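Long-range contacts in exotoxin type A (Streptococcus pyogenes phage T12, PDB 1FNU), which is a secreted toxin of the staphylococcal and streptococcal superantigen family, which as in its relatives probably overstimulates T cells by bridging MHC class II and T-cell receptors: residues 54-62 with 93-103; 108-119 with 130-139. All coordinates share one frame; numbering follows the deposited sequence.

Contact 1 of 2, residues 54-62 with 93-103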
# COMPACT_ATOMS: atom_id res chain seq x y z
N ASN A 54 -14.35 2.76 13.95
CA ASN A 54 -13.31 2.31 13.06
C ASN A 54 -12.34 3.39 12.67
O ASN A 54 -11.39 3.06 11.97
CB ASN A 54 -13.89 1.62 11.82
CG ASN A 54 -14.86 0.56 12.22
OD1 ASN A 54 -14.49 -0.36 12.96
ND2 ASN A 54 -16.10 0.71 11.83
N TYR A 55 -12.51 4.64 13.10
CA TYR A 55 -11.48 5.61 12.67
C TYR A 55 -11.29 6.81 13.61
O TYR A 55 -12.18 7.12 14.40
CB TYR A 55 -11.78 6.17 11.27
CG TYR A 55 -12.95 7.13 11.28
CD1 TYR A 55 -14.25 6.67 11.14
CD2 TYR A 55 -12.74 8.46 11.43
CE1 TYR A 55 -15.33 7.55 11.16
CE2 TYR A 55 -13.79 9.41 11.45
CZ TYR A 55 -15.09 8.95 11.32
OH TYR A 55 -16.12 9.89 11.35
N ASP A 56 -10.13 7.45 13.54
CA ASP A 56 -9.89 8.66 14.38
C ASP A 56 -9.11 9.76 13.69
O ASP A 56 -8.63 10.70 14.33
CB ASP A 56 -9.19 8.33 15.69
CG ASP A 56 -8.03 7.48 15.49
OD1 ASP A 56 -7.34 7.73 14.47
OD2 ASP A 56 -7.82 6.58 16.34
N LYS A 57 -9.05 9.65 12.37
CA LYS A 57 -8.42 10.61 11.48
C LYS A 57 -9.25 10.46 10.19
O LYS A 57 -9.51 9.33 9.75
CB LYS A 57 -6.95 10.22 11.24
CG LYS A 57 -6.08 10.43 12.51
CD LYS A 57 -6.00 11.95 12.88
CE LYS A 57 -5.42 12.16 14.32
NZ LYS A 57 -5.34 13.66 14.62
N LEU A 58 -9.72 11.56 9.64
CA LEU A 58 -10.55 11.51 8.44
C LEU A 58 -9.98 12.40 7.39
O LEU A 58 -9.60 13.59 7.66
CB LEU A 58 -12.00 11.95 8.76
CG LEU A 58 -13.01 12.32 7.60
CD1 LEU A 58 -13.26 11.12 6.73
CD2 LEU A 58 -14.41 12.80 8.16
N LYS A 59 -9.95 11.88 6.18
CA LYS A 59 -9.44 12.72 5.09
C LYS A 59 -10.49 12.88 3.98
O LYS A 59 -11.19 11.93 3.63
CB LYS A 59 -8.17 12.11 4.43
CG LYS A 59 -7.64 12.97 3.33
CD LYS A 59 -6.57 12.22 2.49
CE LYS A 59 -7.18 11.28 1.43
NZ LYS A 59 -6.16 10.88 0.45
N THR A 60 -10.67 14.13 3.50
CA THR A 60 -11.51 14.40 2.34
C THR A 60 -10.73 14.99 1.19
O THR A 60 -9.92 15.94 1.38
CB THR A 60 -12.70 15.33 2.58
OG1 THR A 60 -13.33 15.53 1.32
CG2 THR A 60 -12.24 16.75 3.18
N GLU A 61 -10.97 14.43 -0.01
CA GLU A 61 -10.32 14.88 -1.19
C GLU A 61 -11.31 15.69 -1.94
O GLU A 61 -12.33 15.18 -2.32
CB GLU A 61 -9.86 13.71 -2.10
CG GLU A 61 -8.55 13.09 -1.67
CD GLU A 61 -8.19 11.90 -2.59
OE1 GLU A 61 -8.12 12.16 -3.87
OE2 GLU A 61 -7.99 10.79 -1.96
N LEU A 62 -10.93 16.94 -2.20
CA LEU A 62 -11.77 17.87 -2.93
C LEU A 62 -11.34 17.96 -4.40
O LEU A 62 -10.50 17.25 -4.88
CB LEU A 62 -11.75 19.23 -2.20
CG LEU A 62 -12.38 18.98 -0.81
CD1 LEU A 62 -11.78 19.85 0.27
CD2 LEU A 62 -13.93 19.16 -0.91
N ALA A 93 -0.99 6.98 10.87
CA ALA A 93 -2.42 6.79 11.19
C ALA A 93 -2.83 5.34 10.89
O ALA A 93 -2.71 4.90 9.74
CB ALA A 93 -3.23 7.76 10.41
N GLU A 94 -3.23 4.55 11.88
CA GLU A 94 -3.64 3.13 11.65
C GLU A 94 -5.13 3.02 11.64
O GLU A 94 -5.71 1.95 11.40
CB GLU A 94 -3.09 2.21 12.76
CG GLU A 94 -1.53 2.25 12.82
CD GLU A 94 -0.94 0.97 13.22
OE1 GLU A 94 -0.98 0.04 12.37
OE2 GLU A 94 -0.44 0.87 14.36
N ARG A 95 -5.76 4.13 11.92
CA ARG A 95 -7.23 4.14 11.97
C ARG A 95 -7.82 5.23 11.16
O ARG A 95 -8.53 6.07 11.70
CB ARG A 95 -7.69 4.24 13.44
CG ARG A 95 -7.10 3.09 14.25
CD ARG A 95 -7.69 2.96 15.70
NE ARG A 95 -9.11 2.48 15.77
CZ ARG A 95 -10.19 3.24 15.90
NH1 ARG A 95 -10.10 4.57 16.01
NH2 ARG A 95 -11.40 2.67 15.96
N SER A 96 -7.53 5.28 9.88
CA SER A 96 -8.15 6.40 9.14
C SER A 96 -9.33 5.99 8.25
O SER A 96 -9.55 4.79 8.05
CB SER A 96 -7.10 7.20 8.34
OG SER A 96 -6.15 6.37 7.74
N ALA A 97 -10.10 6.98 7.81
CA ALA A 97 -11.27 6.86 6.95
C ALA A 97 -11.10 7.97 5.92
O ALA A 97 -10.52 9.00 6.21
CB ALA A 97 -12.56 7.10 7.77
N CYS A 98 -11.64 7.75 4.71
CA CYS A 98 -11.53 8.70 3.63
C CYS A 98 -12.84 8.93 2.95
O CYS A 98 -13.68 8.05 2.87
CB CYS A 98 -10.52 8.22 2.57
SG CYS A 98 -8.72 8.24 2.98
N ILE A 99 -13.01 10.15 2.47
CA ILE A 99 -14.17 10.55 1.70
C ILE A 99 -13.76 11.48 0.54
O ILE A 99 -12.62 11.92 0.43
CB ILE A 99 -15.25 11.31 2.59
CG1 ILE A 99 -14.71 12.68 3.16
CG2 ILE A 99 -15.71 10.44 3.78
CD1 ILE A 99 -15.90 13.57 3.72
N TYR A 100 -14.71 11.75 -0.35
CA TYR A 100 -14.50 12.68 -1.42
C TYR A 100 -15.58 13.74 -1.16
O TYR A 100 -16.71 13.42 -0.70
CB TYR A 100 -14.68 12.05 -2.78
CG TYR A 100 -13.51 11.18 -3.19
CD1 TYR A 100 -12.37 11.70 -3.82
CD2 TYR A 100 -13.55 9.81 -2.93
CE1 TYR A 100 -11.30 10.86 -4.19
CE2 TYR A 100 -12.52 8.97 -3.28
CZ TYR A 100 -11.43 9.47 -3.89
OH TYR A 100 -10.49 8.60 -4.24
N GLY A 101 -15.18 14.99 -1.36
CA GLY A 101 -16.07 16.11 -1.10
C GLY A 101 -16.73 16.11 0.25
O GLY A 101 -16.07 15.91 1.29
N GLY A 102 -18.05 16.32 0.24
CA GLY A 102 -18.89 16.33 1.45
C GLY A 102 -18.71 17.50 2.42
O GLY A 102 -19.03 17.39 3.58
N VAL A 103 -18.18 18.61 1.95
CA VAL A 103 -17.87 19.74 2.81
C VAL A 103 -18.75 20.98 2.59
O VAL A 103 -18.85 21.44 1.46
CB VAL A 103 -16.42 20.17 2.54
CG1 VAL A 103 -16.13 21.56 3.23
CG2 VAL A 103 -15.46 19.08 3.02
O HOH W 1 -9.82 2.43 9.95
O HOH W 2 -12.77 5.88 16.82
O HOH W 3 -5.29 6.84 13.06
O HOH W 4 -10.27 10.14 -0.19
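Ala97 CB sits over one face of the Tyr55 ring, a CH-pi contact with the methyl 3.9 Å from the ring centroid. Tyr55 OH is hydrogen-bonded to His32 NE2. The Arg95 guanidinium has the Asn54 backbone over one face, and at its edge NH1 makes a salt bridge to Asp56 OD2 (3.1 Å); the oxygen lies in the guanidinium plane, but the donor meets it from above the carboxylate plane. Phe23 of a second subunit makes a cation-pi contact with the same arginine. The Tyr100 ring lies alongside Glu61, pointing the same way, with CD1 3.6 Å from Glu61 CB.

Between these groups, strands 57-61 and 96-100 run parallel, neighbours in the five-stranded sheet of the OB-fold domain. Their ladder runs from Ala97 N to Lys57 O (3.1 Å) through to Gly101 N to Glu61 O. On the Leu58 and Thr60 side, Thr60 OG1, anti to its own N (chi1 177°), gives a hydrogen bond of 2.8 Å to Gly101 O, in the carbonyl plane and on a lone pair, while CB presses on Ile99 CG1. On the other side Lys59 CE rests 3.7 Å from Cys98 SG, which is disulfide-bonded to Cys87.

Chemically the contact is divided: one sheet face is largely apolar, the other carries the Lys59-Glu61 salt bridge, and the Asp56-Arg95 pair would partly neutralise charge at the subunit interface.

Contact 2 of 2, residues 108-119 with 130-139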
# COMPACT_ATOMS: atom_id res chain seq x y z
N GLY A 108 -24.23 29.81 9.63
CA GLY A 108 -25.58 30.10 9.15
C GLY A 108 -26.10 29.23 8.01
O GLY A 108 -26.87 29.69 7.15
N ASN A 109 -25.68 27.98 7.96
CA ASN A 109 -26.13 27.13 6.86
C ASN A 109 -27.16 26.17 7.36
O ASN A 109 -27.65 25.35 6.60
CB ASN A 109 -24.98 26.35 6.27
CG ASN A 109 -25.40 25.60 5.07
OD1 ASN A 109 -25.88 26.20 4.10
ND2 ASN A 109 -25.22 24.29 5.09
N HIS A 110 -27.48 26.32 8.64
CA HIS A 110 -28.43 25.50 9.33
C HIS A 110 -29.88 26.03 9.15
O HIS A 110 -30.14 27.21 8.80
CB HIS A 110 -28.01 25.40 10.81
CG HIS A 110 -28.83 24.46 11.64
ND1 HIS A 110 -28.46 23.14 11.87
CD2 HIS A 110 -29.97 24.66 12.36
CE1 HIS A 110 -29.33 22.58 12.69
NE2 HIS A 110 -30.25 23.48 13.00
N LEU A 111 -30.81 25.11 9.36
CA LEU A 111 -32.24 25.33 9.21
C LEU A 111 -32.98 24.93 10.48
O LEU A 111 -32.72 23.82 11.03
CB LEU A 111 -32.76 24.48 8.05
CG LEU A 111 -32.61 24.87 6.58
CD1 LEU A 111 -32.98 23.63 5.73
CD2 LEU A 111 -33.45 26.10 6.26
N GLU A 112 -33.90 25.79 10.95
CA GLU A 112 -34.67 25.44 12.16
C GLU A 112 -35.34 24.06 12.02
O GLU A 112 -35.18 23.18 12.85
CB GLU A 112 -35.78 26.49 12.46
CG GLU A 112 -35.34 27.94 12.86
CD GLU A 112 -34.38 28.04 14.11
OE1 GLU A 112 -34.62 27.38 15.16
OE2 GLU A 112 -33.39 28.83 14.04
N ILE A 113 -36.10 23.89 10.95
CA ILE A 113 -36.79 22.61 10.75
C ILE A 113 -36.18 21.96 9.50
O ILE A 113 -35.97 22.64 8.50
CB ILE A 113 -38.27 22.83 10.41
CG1 ILE A 113 -38.82 24.05 11.15
CG2 ILE A 113 -39.07 21.55 10.75
CD1 ILE A 113 -40.20 24.54 10.62
N PRO A 114 -35.96 20.63 9.52
CA PRO A 114 -35.39 19.93 8.36
C PRO A 114 -36.16 20.23 7.06
O PRO A 114 -37.39 20.29 7.07
CB PRO A 114 -35.51 18.45 8.77
CG PRO A 114 -35.23 18.50 10.23
CD PRO A 114 -36.15 19.68 10.64
N LYS A 115 -35.46 20.43 5.95
CA LYS A 115 -36.13 20.69 4.70
C LYS A 115 -36.51 19.27 4.28
O LYS A 115 -35.72 18.34 4.44
CB LYS A 115 -35.18 21.36 3.69
CG LYS A 115 -35.86 22.26 2.67
CD LYS A 115 -36.71 21.45 1.70
CE LYS A 115 -38.07 22.10 1.35
NZ LYS A 115 -38.17 23.19 0.35
N LYS A 116 -37.74 19.08 3.85
CA LYS A 116 -38.14 17.76 3.43
C LYS A 116 -38.10 17.78 1.92
O LYS A 116 -38.61 18.69 1.28
CB LYS A 116 -39.55 17.38 3.98
CG LYS A 116 -39.54 16.90 5.48
CD LYS A 116 -40.76 16.01 5.93
CE LYS A 116 -42.10 16.79 6.13
NZ LYS A 116 -43.34 15.89 6.34
N ILE A 117 -37.46 16.80 1.31
CA ILE A 117 -37.42 16.81 -0.14
C ILE A 117 -38.05 15.54 -0.68
O ILE A 117 -37.66 14.41 -0.32
CB ILE A 117 -35.97 16.98 -0.64
CG1 ILE A 117 -35.36 18.23 0.03
CG2 ILE A 117 -35.93 17.03 -2.14
CD1 ILE A 117 -33.94 18.49 -0.40
N VAL A 118 -39.06 15.71 -1.53
CA VAL A 118 -39.74 14.57 -2.12
C VAL A 118 -38.91 13.96 -3.24
O VAL A 118 -38.41 14.67 -4.13
CB VAL A 118 -41.15 15.00 -2.59
CG1 VAL A 118 -41.61 14.18 -3.77
CG2 VAL A 118 -42.10 14.87 -1.39
N VAL A 119 -38.71 12.63 -3.17
CA VAL A 119 -37.89 11.94 -4.17
C VAL A 119 -38.74 11.14 -5.12
O VAL A 119 -39.44 10.24 -4.70
CB VAL A 119 -36.82 11.01 -3.47
CG1 VAL A 119 -36.04 10.24 -4.50
CG2 VAL A 119 -35.88 11.84 -2.58
N SER A 130 -42.69 7.57 -4.35
CA SER A 130 -42.15 8.79 -3.82
C SER A 130 -41.95 8.54 -2.37
O SER A 130 -42.75 7.85 -1.74
CB SER A 130 -43.11 9.97 -3.97
OG SER A 130 -43.13 10.41 -5.30
N PHE A 131 -40.84 9.07 -1.86
CA PHE A 131 -40.52 9.04 -0.45
C PHE A 131 -39.81 10.38 -0.22
O PHE A 131 -39.45 11.11 -1.15
CB PHE A 131 -39.64 7.86 -0.04
CG PHE A 131 -38.32 7.78 -0.75
CD1 PHE A 131 -38.22 7.24 -2.03
CD2 PHE A 131 -37.16 8.23 -0.12
CE1 PHE A 131 -37.00 7.13 -2.69
CE2 PHE A 131 -35.90 8.13 -0.79
CZ PHE A 131 -35.82 7.58 -2.06
N ASP A 132 -39.65 10.70 1.06
CA ASP A 132 -39.02 11.90 1.52
C ASP A 132 -37.63 11.63 2.13
O ASP A 132 -37.43 10.62 2.78
CB ASP A 132 -39.84 12.55 2.66
CG ASP A 132 -41.24 12.98 2.26
OD1 ASP A 132 -41.37 13.88 1.38
OD2 ASP A 132 -42.21 12.42 2.85
N ILE A 133 -36.68 12.53 1.88
CA ILE A 133 -35.39 12.48 2.56
C ILE A 133 -35.45 13.87 3.24
O ILE A 133 -36.37 14.66 2.97
CB ILE A 133 -34.15 12.33 1.63
CG1 ILE A 133 -34.07 13.46 0.62
CG2 ILE A 133 -34.25 11.03 0.87
CD1 ILE A 133 -32.74 13.53 -0.09
N GLU A 134 -34.49 14.16 4.11
CA GLU A 134 -34.46 15.40 4.88
C GLU A 134 -33.04 15.82 5.11
O GLU A 134 -32.21 14.96 5.32
CB GLU A 134 -34.94 15.20 6.30
CG GLU A 134 -36.33 14.94 6.59
CD GLU A 134 -36.48 14.96 8.11
OE1 GLU A 134 -35.97 14.04 8.79
OE2 GLU A 134 -37.06 15.94 8.65
N THR A 135 -32.82 17.13 5.17
CA THR A 135 -31.52 17.70 5.49
C THR A 135 -31.71 18.92 6.40
O THR A 135 -32.74 19.59 6.34
CB THR A 135 -30.75 18.15 4.24
OG1 THR A 135 -29.53 18.75 4.65
CG2 THR A 135 -31.52 19.18 3.40
N ASN A 136 -30.70 19.19 7.23
CA ASN A 136 -30.69 20.33 8.15
C ASN A 136 -29.91 21.49 7.53
O ASN A 136 -29.83 22.55 8.14
CB ASN A 136 -30.00 19.96 9.48
CG ASN A 136 -30.64 18.75 10.20
OD1 ASN A 136 -31.86 18.64 10.30
ND2 ASN A 136 -29.81 17.86 10.72
N LYS A 137 -29.38 21.31 6.34
CA LYS A 137 -28.61 22.34 5.65
C LYS A 137 -29.29 23.12 4.52
O LYS A 137 -30.01 22.55 3.68
CB LYS A 137 -27.31 21.75 5.06
CG LYS A 137 -26.37 21.08 6.08
CD LYS A 137 -25.09 20.52 5.36
CE LYS A 137 -24.23 19.71 6.31
NZ LYS A 137 -24.88 18.40 6.65
N LYS A 138 -29.01 24.42 4.48
CA LYS A 138 -29.54 25.30 3.45
C LYS A 138 -28.89 24.91 2.12
O LYS A 138 -29.56 24.75 1.09
CB LYS A 138 -29.22 26.76 3.79
CG LYS A 138 -29.92 27.25 5.13
CD LYS A 138 -29.41 28.65 5.58
CE LYS A 138 -30.03 29.22 6.87
NZ LYS A 138 -29.48 30.64 6.94
N MET A 139 -27.56 24.81 2.15
CA MET A 139 -26.79 24.38 0.99
C MET A 139 -26.21 22.99 1.41
O MET A 139 -25.36 22.86 2.33
CB MET A 139 -25.67 25.37 0.62
CG MET A 139 -26.08 26.75 0.10
SD MET A 139 -27.11 26.98 -1.41
CE MET A 139 -26.25 26.32 -2.87
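Asn109 uses both ends of its side-chain amide to grip the backbone of Met139: OD1 accepts from Met139 N at 2.9 Å, and ND2 gives a hydrogen to Met139 O at 3.1 Å, which lies close to the amide plane. The two bonds together fix the rotation of the amide. Because CG stands anti to the backbone N (chi1 -174°), the amide runs past Lys138, whose own side chain sets out the opposite way, though the far end of that lysine is doubtful in the model. Asn109 O takes Lys138 N at 2.7 Å.

Farther on, after the corner at 112-113, strands 114-119 and 130-135 form an antiparallel hairpin ladder. Lys115 with Thr135, Ile117 with Ile133 and Val119 with Phe131 are hydrogen-bonded pairs, although the return bond from Phe131 N to Val119 O is weak. Val119 CB lies over one face of the Phe131 ring, 3.9 Å from its centroid and 14° off the normal, and its CG1 reaches CZ. Val119 CG2 meets Ile133 CG2 at 3.9 Å, part of the largely buried face that also holds Ile117. On the other, mostly exposed face, Lys116 and Glu134 lie side by side through their CG atoms, and Glu134 also runs along Pro114.

Thr135 OG1 accepts from Lys137 N in an ST turn and is also hydrogen-bonded to Glu144 OE2. Helix 142-157 covers the buried face, with Tyr152 stacked on Phe131 and Leu145 against Ile133; Ile117 and Val119 reach Ile214 on the adjacent strand 212-219, and strand 126-135 forms an outer edge of this beta-grasp sheet.

Followed from the N terminus, the chain first lays down 54-62, then passes through helix 65-72 and strand 75-80 before 93-103 returns beside it; contact 1 thus closes a loop of 30 residues within the OB-fold domain. The chain leaves strand 96-105 and enters strand 110-123 almost at once. Contact 2 then closes the much shorter hairpin to 130-139 in the beta-grasp sheet. The two lie in series, neither nested nor crossing, with centres 25 Å apart and nearest atoms about 6 Å apart without touching. Thr104, on the strand leading out of contact 1, packs against Asn109 and Lys137 where the chain passes from one domain to the other.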